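Local coordinates for protein pectinesterase A (Erwinia chrysanthemi, PDB 2NTP) that hydrolyses the methyl esters of pectin's polygalacturonate chains, releasing methanol, probably as the first step of plant-tissue maceration and soft rot, at residues Q216-V221 and A325-Q330. Residues are numbered along the deposited sequence; the frame is centred on the assembly and turned at random.
Sequences QKYGLV and AAEYTQ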
# COMPACT_ATOMS: atom_id res chain seq x y z
N GLN A 216 1.32 19.22 3.96
CA GLN A 216 2.40 18.24 3.83
C GLN A 216 2.97 18.29 2.42
O GLN A 216 2.23 18.19 1.44
CB GLN A 216 1.88 16.84 4.16
CG GLN A 216 2.95 15.76 4.14
CD GLN A 216 2.44 14.44 4.67
OE1 GLN A 216 1.97 14.36 5.80
NE2 GLN A 216 2.53 13.40 3.85
N LYS A 217 4.29 18.44 2.33
CA LYS A 217 4.97 18.67 1.06
C LYS A 217 4.87 17.49 0.08
O LYS A 217 4.60 17.69 -1.10
CB LYS A 217 6.44 19.04 1.30
CG LYS A 217 7.18 19.58 0.08
CD LYS A 217 6.86 21.05 -0.19
CE LYS A 217 7.94 21.71 -1.05
NZ LYS A 217 8.20 21.00 -2.34
N TYR A 218 5.08 16.28 0.59
CA TYR A 218 5.08 15.09 -0.27
C TYR A 218 4.10 14.02 0.19
O TYR A 218 3.99 13.74 1.39
CB TYR A 218 6.48 14.50 -0.36
CG TYR A 218 7.52 15.47 -0.88
CD1 TYR A 218 7.60 15.75 -2.25
CD2 TYR A 218 8.40 16.10 -0.02
CE1 TYR A 218 8.55 16.66 -2.74
CE2 TYR A 218 9.36 17.00 -0.50
CZ TYR A 218 9.42 17.27 -1.86
OH TYR A 218 10.36 18.16 -2.34
N GLY A 219 3.39 13.44 -0.77
CA GLY A 219 2.49 12.32 -0.52
C GLY A 219 3.06 11.07 -1.16
O GLY A 219 4.12 10.59 -0.76
N LEU A 220 2.36 10.57 -2.17
CA LEU A 220 2.78 9.36 -2.88
C LEU A 220 3.60 9.75 -4.10
O LEU A 220 3.11 10.45 -4.99
CB LEU A 220 1.57 8.52 -3.29
CG LEU A 220 0.50 8.31 -2.21
CD1 LEU A 220 -0.69 7.57 -2.77
CD2 LEU A 220 1.07 7.57 -1.00
N VAL A 221 4.86 9.32 -4.12
CA VAL A 221 5.79 9.67 -5.19
C VAL A 221 6.32 8.39 -5.81
O VAL A 221 6.97 7.57 -5.13
CB VAL A 221 6.95 10.58 -4.68
CG1 VAL A 221 7.88 10.98 -5.83
CG2 VAL A 221 6.38 11.83 -3.98
N ALA A 325 10.31 18.82 -11.48
CA ALA A 325 10.71 17.42 -11.33
C ALA A 325 11.91 17.24 -10.39
O ALA A 325 12.01 16.23 -9.70
CB ALA A 325 11.02 16.81 -12.68
N ALA A 326 12.80 18.23 -10.36
CA ALA A 326 13.98 18.20 -9.50
C ALA A 326 13.64 18.27 -8.01
O ALA A 326 14.49 18.02 -7.16
CB ALA A 326 14.94 19.34 -9.88
N GLU A 327 12.39 18.61 -7.71
CA GLU A 327 11.92 18.68 -6.32
C GLU A 327 11.50 17.31 -5.78
O GLU A 327 11.17 17.18 -4.60
CB GLU A 327 10.76 19.67 -6.18
CG GLU A 327 11.07 21.10 -6.61
CD GLU A 327 12.17 21.75 -5.78
OE1 GLU A 327 12.29 21.46 -4.57
OE2 GLU A 327 12.92 22.58 -6.35
N TYR A 328 11.52 16.30 -6.65
CA TYR A 328 11.05 14.96 -6.29
C TYR A 328 12.15 13.90 -6.28
O TYR A 328 11.91 12.72 -6.54
CB TYR A 328 9.88 14.54 -7.18
CG TYR A 328 8.65 15.41 -7.01
CD1 TYR A 328 8.45 16.54 -7.81
CD2 TYR A 328 7.69 15.11 -6.04
CE1 TYR A 328 7.33 17.35 -7.64
CE2 TYR A 328 6.56 15.91 -5.88
CZ TYR A 328 6.39 17.02 -6.68
OH TYR A 328 5.27 17.81 -6.51
N THR A 329 13.37 14.34 -5.98
CA THR A 329 14.50 13.42 -5.78
C THR A 329 14.31 12.71 -4.45
O THR A 329 13.60 13.20 -3.58
CB THR A 329 15.84 14.18 -5.75
OG1 THR A 329 15.83 15.10 -4.66
CG2 THR A 329 16.08 14.93 -7.06
N GLN A 330 14.97 11.56 -4.29
CA GLN A 330 14.93 10.83 -3.02
C GLN A 330 15.36 11.71 -1.84
O GLN A 330 14.73 11.69 -0.78
CB GLN A 330 15.79 9.57 -3.09
CG GLN A 330 15.72 8.71 -1.83
CD GLN A 330 16.63 7.52 -1.87
OE1 GLN A 330 16.65 6.77 -2.85
NE2 GLN A 330 17.40 7.32 -0.81
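Tyr218 carries CG beside the backbone N and anti to the carbonyl carbon (chi1 -58°), and Tyr328 has the same first torsion; each side chain thus leaves on the side of its backbone N, and its end comes nearer the other segment. The rings form an offset edge-to-face pair: the edge of Tyr218 is directed at the face of Tyr328, with centroids 5.5 Å apart and planes at 80°. The rings come nearest each other at Tyr218 CE1 and Tyr328 CD2, 3.7 Å apart. Tyrosine suits the first position because its ring packs while its hydroxyl reaches on to the backbone: Tyr218 OH donates to Glu327 O at 2.6 Å, in the carbonyl plane, with a C=O...donor angle of 151°. Ring and hydroxyl thus grip consecutive residues of the loop. Val221, compact and branched, sets both methyls near the Tyr328 ring; Val221 CG2 lies at the ring edge, 4.1 Å from Tyr328 CD2. Glu327, partly exposed, directs OE1 to Lys332 in a salt bridge. The contact fastens the loop between helices 322-325 and 330-334 to strand 220-223 of the parallel beta-helix and the turn before it. Tyr328 also packs on Gln264 and Val266 of the adjacent strand 264-268, while Lys332 and Val333 of helix 330-334 touch Tyr218.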